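Local coordinates for protein kynurenine formamidase (Bacillus anthracis, PDB 4CO9) that uses two zinc ions per subunit to hydrolyse N-formyl-L-kynurenine to L-kynurenine and formate in tryptophan degradation, at residues 76-87 with 101-112. Sequence-based numbering, arbitrary orientation. Where two conformers were deposited one is given.
Sequences QVYVGPTRIIDV and FHLEGVERLLLR
Arg-108 reaching the carbonyls of residues 76-81, and Arg-83 reaching His-102, illustrate how arginines can tie paired parallel strands to the chain leading into each of them. Among backbone bonds, Arg-83 N reaches Arg-108 O at 2.9 Å; Leu-110 N then donates to Arg-83 O, Ile-85 N to Leu-110 O, Arg-112 N to Ile-85 O and Val-87 N to Arg-112 O, alternating between the strands. Three carbonyls grip the buried Arg-108 guanidinium at its edge: NE donates to Val-77 O (2.8 Å), NH2 to Gln-76 O and NH1 to Pro-81 O (2.9 Å). An extended chain from CG to NE carries the group into this corner, where Gly-80 CA lies over one face; Glu-107 OE1 adds a salt bridge. Arg-83 instead bends at chi2 (94°) and chi3, which turns its guanidinium toward the 102-106 loop: NH1 meets His-102 O in plane at 2.7 Å, Val-106 CG2 covers one face near NH2, and Asp-186 pairs with NE. Apolar contact centres on Ile-85, whose CD1 sits 3.8 Å from the Phe-101 ring centroid, squarely over the face, and also touches Leu-111 CD2. On the other face of the sheet, Asp-86 OD2 offers its anti lone pair to Arg-112 NH1, which Asp-184 shares, while OD1 bonds Ser-88 OG; Arg-112 NH2 donates to Val-182 O. Strand 81-86 lies between antiparallel 185-190 and parallel 108-112, with 144-147 next beyond.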
loop_
_atom_site.group_PDB
_atom_site.type_symbol
_atom_site.label_atom_id
_atom_site.label_comp_id
_atom_site.label_asym_id
_atom_site.label_seq_id
_atom_site.Cartn_x
_atom_site.Cartn_y
_atom_site.Cartn_z
ATOM N N GLN C 76 -10.011 -7.300 -5.420
ATOM C CA GLN C 76 -9.915 -8.775 -5.289
ATOM C C GLN C 76 -8.777 -9.325 -6.118
ATOM O O GLN C 76 -8.239 -10.360 -5.785
ATOM C CB GLN C 76 -11.290 -9.414 -5.668
ATOM C CG GLN C 76 -12.612 -8.761 -5.134
ATOM C CD GLN C 76 -12.639 -8.522 -3.635
ATOM O OE1 GLN C 76 -12.174 -9.351 -2.844
ATOM N NE2 GLN C 76 -13.179 -7.379 -3.243
ATOM N N VAL C 77 -8.451 -8.643 -7.212
ATOM C CA VAL C 77 -7.392 -9.076 -8.097
ATOM C C VAL C 77 -6.034 -9.117 -7.401
ATOM O O VAL C 77 -5.199 -9.993 -7.679
ATOM C CB VAL C 77 -7.304 -8.140 -9.321
ATOM C CG1 VAL C 77 -6.058 -8.435 -10.146
ATOM C CG2 VAL C 77 -8.534 -8.299 -10.199
ATOM N N TYR C 78 -5.838 -8.197 -6.463
ATOM C CA TYR C 78 -4.522 -7.980 -5.872
ATOM C C TYR C 78 -4.284 -8.704 -4.540
ATOM O O TYR C 78 -3.258 -8.479 -3.904
ATOM C CB TYR C 78 -4.294 -6.477 -5.702
ATOM C CG TYR C 78 -4.338 -5.737 -7.003
ATOM C CD1 TYR C 78 -3.207 -5.652 -7.807
ATOM C CD2 TYR C 78 -5.513 -5.162 -7.465
ATOM C CE1 TYR C 78 -3.238 -4.984 -9.027
ATOM C CE2 TYR C 78 -5.560 -4.499 -8.683
ATOM C CZ TYR C 78 -4.412 -4.409 -9.462
ATOM O OH TYR C 78 -4.441 -3.750 -10.678
ATOM N N VAL C 79 -5.232 -9.551 -4.114
ATOM C CA VAL C 79 -5.061 -10.365 -2.921
ATOM C C VAL C 79 -5.519 -11.785 -3.218
ATOM O O VAL C 79 -6.665 -11.992 -3.613
ATOM C CB VAL C 79 -5.895 -9.833 -1.737
ATOM C CG1 VAL C 79 -5.602 -10.642 -0.476
ATOM C CG2 VAL C 79 -5.599 -8.357 -1.485
ATOM N N GLY C 80 -4.658 -12.762 -2.962
ATOM C CA GLY C 80 -5.071 -14.157 -3.066
ATOM C C GLY C 80 -3.982 -15.081 -3.565
ATOM O O GLY C 80 -2.826 -14.665 -3.707
ATOM N N PRO C 81 -4.344 -16.354 -3.816
ATOM C CA PRO C 81 -3.388 -17.370 -4.229
ATOM C C PRO C 81 -2.593 -16.935 -5.440
ATOM O O PRO C 81 -3.147 -16.333 -6.364
ATOM C CB PRO C 81 -4.283 -18.575 -4.566
ATOM C CG PRO C 81 -5.455 -18.407 -3.672
ATOM C CD PRO C 81 -5.696 -16.921 -3.634
ATOM N N THR C 82 -1.302 -17.225 -5.407
ATOM C CA THR C 82 -0.389 -16.875 -6.482
ATOM C C THR C 82 0.597 -17.999 -6.664
ATOM O O THR C 82 0.934 -18.705 -5.715
ATOM C CB THR C 82 0.454 -15.569 -6.282
ATOM O OG1 THR C 82 1.057 -15.173 -7.525
ATOM C CG2 THR C 82 1.594 -15.762 -5.311
ATOM N N ARG C 83 1.028 -18.185 -7.905
ATOM C CA ARG C 83 2.074 -19.125 -8.218
ATOM C C ARG C 83 3.298 -18.354 -8.676
ATOM O O ARG C 83 3.174 -17.385 -9.416
ATOM C CB ARG C 83 1.620 -20.082 -9.322
ATOM C CG ARG C 83 2.768 -20.957 -9.760
ATOM C CD ARG C 83 2.881 -22.316 -9.092
ATOM N NE ARG C 83 1.613 -23.016 -8.888
ATOM C CZ ARG C 83 1.062 -23.843 -9.768
ATOM N NH1 ARG C 83 1.651 -24.083 -10.934
ATOM N NH2 ARG C 83 -0.082 -24.449 -9.471
ATOM N N ILE C 84 4.475 -18.794 -8.245
ATOM C CA ILE C 84 5.733 -18.203 -8.665
ATOM C C ILE C 84 6.563 -19.216 -9.457
ATOM O O ILE C 84 6.740 -20.356 -9.015
ATOM C CB ILE C 84 6.540 -17.727 -7.450
ATOM C CG1 ILE C 84 5.673 -16.766 -6.615
ATOM C CG2 ILE C 84 7.846 -17.087 -7.885
ATOM C CD1 ILE C 84 6.391 -16.134 -5.450
ATOM N N ILE C 85 7.051 -18.794 -10.621
ATOM C CA ILE C 85 7.826 -19.654 -11.509
ATOM C C ILE C 85 9.075 -18.957 -11.972
ATOM O O ILE C 85 9.157 -17.722 -11.979
ATOM C CB ILE C 85 7.029 -20.129 -12.753
ATOM C CG1 ILE C 85 6.607 -18.961 -13.628
ATOM C CG2 ILE C 85 5.823 -20.963 -12.323
ATOM C CD1 ILE C 85 5.947 -19.366 -14.933
ATOM N N ASP C 86 10.044 -19.766 -12.365
ATOM C CA ASP C 86 11.318 -19.279 -12.850
ATOM C C ASP C 86 11.336 -19.235 -14.374
ATOM O O ASP C 86 11.157 -20.256 -15.038
ATOM C CB ASP C 86 12.486 -20.098 -12.320
ATOM C CG ASP C 86 13.808 -19.400 -12.524
ATOM O OD1 ASP C 86 14.333 -19.441 -13.653
ATOM O OD2 ASP C 86 14.302 -18.774 -11.558
ATOM N N VAL C 87 11.590 -18.047 -14.915
ATOM C CA VAL C 87 11.751 -17.851 -16.354
ATOM C C VAL C 87 13.049 -17.084 -16.626
ATOM O O VAL C 87 13.110 -16.232 -17.503
ATOM C CB VAL C 87 10.544 -17.142 -16.974
ATOM C CG1 VAL C 87 9.343 -18.078 -16.996
ATOM C CG2 VAL C 87 10.196 -15.868 -16.214
ATOM N N PHE C 101 4.812 -25.161 -18.028
ATOM C CA PHE C 101 4.373 -25.075 -16.639
ATOM C C PHE C 101 2.944 -25.569 -16.491
ATOM O O PHE C 101 2.120 -25.427 -17.381
ATOM C CB PHE C 101 4.526 -23.642 -16.131
ATOM C CG PHE C 101 5.947 -23.166 -16.125
ATOM C CD1 PHE C 101 6.778 -23.446 -15.063
ATOM C CD2 PHE C 101 6.460 -22.455 -17.206
ATOM C CE1 PHE C 101 8.090 -23.017 -15.056
ATOM C CE2 PHE C 101 7.772 -22.017 -17.207
ATOM C CZ PHE C 101 8.587 -22.301 -16.124
ATOM N N HIS C 102 2.668 -26.204 -15.372
ATOM C CA HIS C 102 1.343 -26.668 -15.065
ATOM C C HIS C 102 0.623 -25.555 -14.299
ATOM O O HIS C 102 0.833 -25.393 -13.114
ATOM C CB HIS C 102 1.412 -27.971 -14.262
ATOM C CG HIS C 102 0.073 -28.597 -14.060
ATOM N ND1 HIS C 102 -0.766 -28.227 -13.034
ATOM C CD2 HIS C 102 -0.604 -29.521 -14.785
ATOM C CE1 HIS C 102 -1.894 -28.911 -13.120
ATOM N NE2 HIS C 102 -1.821 -29.705 -14.174
ATOM N N LEU C 103 -0.250 -24.822 -14.976
ATOM C CA LEU C 103 -0.828 -23.571 -14.430
ATOM C C LEU C 103 -2.327 -23.650 -14.263
ATOM O O LEU C 103 -2.983 -22.617 -14.126
ATOM C CB LEU C 103 -0.507 -22.419 -15.378
ATOM C CG LEU C 103 0.963 -22.059 -15.557
ATOM C CD1 LEU C 103 1.135 -21.077 -16.706
ATOM C CD2 LEU C 103 1.516 -21.472 -14.271
ATOM N N GLU C 104 -2.886 -24.861 -14.280
ATOM C CA GLU C 104 -4.328 -25.003 -14.121
ATOM C C GLU C 104 -4.751 -24.512 -12.736
ATOM O O GLU C 104 -4.106 -24.801 -11.743
ATOM C CB GLU C 104 -4.783 -26.455 -14.397
ATOM C CG GLU C 104 -4.468 -26.923 -15.819
ATOM C CD GLU C 104 -5.020 -25.987 -16.878
ATOM O OE1 GLU C 104 -6.258 -25.869 -16.955
ATOM O OE2 GLU C 104 -4.223 -25.363 -17.630
ATOM N N GLY C 105 -5.822 -23.724 -12.705
ATOM C CA GLY C 105 -6.380 -23.203 -11.459
ATOM C C GLY C 105 -5.636 -22.007 -10.877
ATOM O O GLY C 105 -6.050 -21.473 -9.850
ATOM N N VAL C 106 -4.557 -21.584 -11.527
ATOM C CA VAL C 106 -3.790 -20.429 -11.080
ATOM C C VAL C 106 -4.538 -19.130 -11.411
ATOM O O VAL C 106 -5.051 -18.943 -12.525
ATOM C CB VAL C 106 -2.377 -20.423 -11.713
ATOM C CG1 VAL C 106 -1.626 -19.148 -11.365
ATOM C CG2 VAL C 106 -1.602 -21.644 -11.239
ATOM N N GLU C 107 -4.601 -18.230 -10.431
ATOM C CA GLU C 107 -5.276 -16.927 -10.583
ATOM C C GLU C 107 -4.278 -15.757 -10.715
ATOM O O GLU C 107 -4.607 -14.709 -11.271
ATOM C CB GLU C 107 -6.197 -16.675 -9.378
ATOM C CG GLU C 107 -7.333 -17.677 -9.096
ATOM C CD GLU C 107 -7.826 -17.593 -7.654
ATOM O OE1 GLU C 107 -7.857 -16.481 -7.070
ATOM O OE2 GLU C 107 -8.173 -18.649 -7.090
ATOM N N ARG C 108 -3.077 -15.918 -10.167
ATOM C CA ARG C 108 -2.060 -14.860 -10.153
ATOM C C ARG C 108 -0.719 -15.519 -10.389
ATOM O O ARG C 108 -0.450 -16.555 -9.805
ATOM C CB ARG C 108 -2.045 -14.144 -8.800
ATOM C CG ARG C 108 -3.361 -13.489 -8.432
ATOM C CD ARG C 108 -3.466 -13.008 -6.999
ATOM N NE ARG C 108 -4.858 -12.618 -6.791
ATOM C CZ ARG C 108 -5.859 -13.467 -6.582
ATOM N NH1 ARG C 108 -5.644 -14.780 -6.466
ATOM N NH2 ARG C 108 -7.094 -12.993 -6.464
ATOM N N LEU C 109 0.114 -14.921 -11.235
ATOM C CA LEU C 109 1.376 -15.531 -11.608
ATOM C C LEU C 109 2.507 -14.527 -11.531
ATOM O O LEU C 109 2.418 -13.455 -12.126
ATOM C CB LEU C 109 1.265 -16.092 -13.030
ATOM C CG LEU C 109 2.480 -16.806 -13.599
ATOM C CD1 LEU C 109 2.728 -18.096 -12.829
ATOM C CD2 LEU C 109 2.267 -17.121 -15.073
ATOM N N LEU C 110 3.541 -14.857 -10.757
ATOM C CA LEU C 110 4.754 -14.035 -10.675
ATOM C C LEU C 110 5.882 -14.719 -11.411
ATOM O O LEU C 110 6.132 -15.914 -11.211
ATOM C CB LEU C 110 5.163 -13.772 -9.225
ATOM C CG LEU C 110 4.084 -13.242 -8.289
ATOM C CD1 LEU C 110 4.625 -12.978 -6.897
ATOM C CD2 LEU C 110 3.427 -11.985 -8.845
ATOM N N LEU C 111 6.571 -13.950 -12.249
ATOM C CA LEU C 111 7.655 -14.438 -13.082
ATOM C C LEU C 111 8.999 -13.943 -12.563
ATOM O O LEU C 111 9.249 -12.736 -12.532
ATOM C CB LEU C 111 7.458 -13.961 -14.523
ATOM C CG LEU C 111 6.114 -14.223 -15.188
ATOM C CD1 LEU C 111 6.125 -13.726 -16.630
ATOM C CD2 LEU C 111 5.783 -15.701 -15.161
ATOM N N ARG C 112 9.852 -14.878 -12.139
ATOM C CA ARG C 112 11.222 -14.568 -11.772
ATOM C C ARG C 112 12.118 -14.656 -13.007
ATOM O O ARG C 112 12.409 -15.751 -13.489
ATOM C CB ARG C 112 11.755 -15.529 -10.691
ATOM C CG ARG C 112 13.060 -15.051 -10.069
ATOM C CD ARG C 112 13.807 -16.090 -9.223
ATOM N NE ARG C 112 13.006 -16.618 -8.118
ATOM C CZ ARG C 112 12.237 -17.696 -8.210
ATOM N NH1 ARG C 112 12.186 -18.408 -9.342
ATOM N NH2 ARG C 112 11.524 -18.077 -7.167
HETATM O O HOH W 1 -3.041 -18.785 -8.045
HETATM O O HOH W 2 -1.490 -25.964 -11.310
#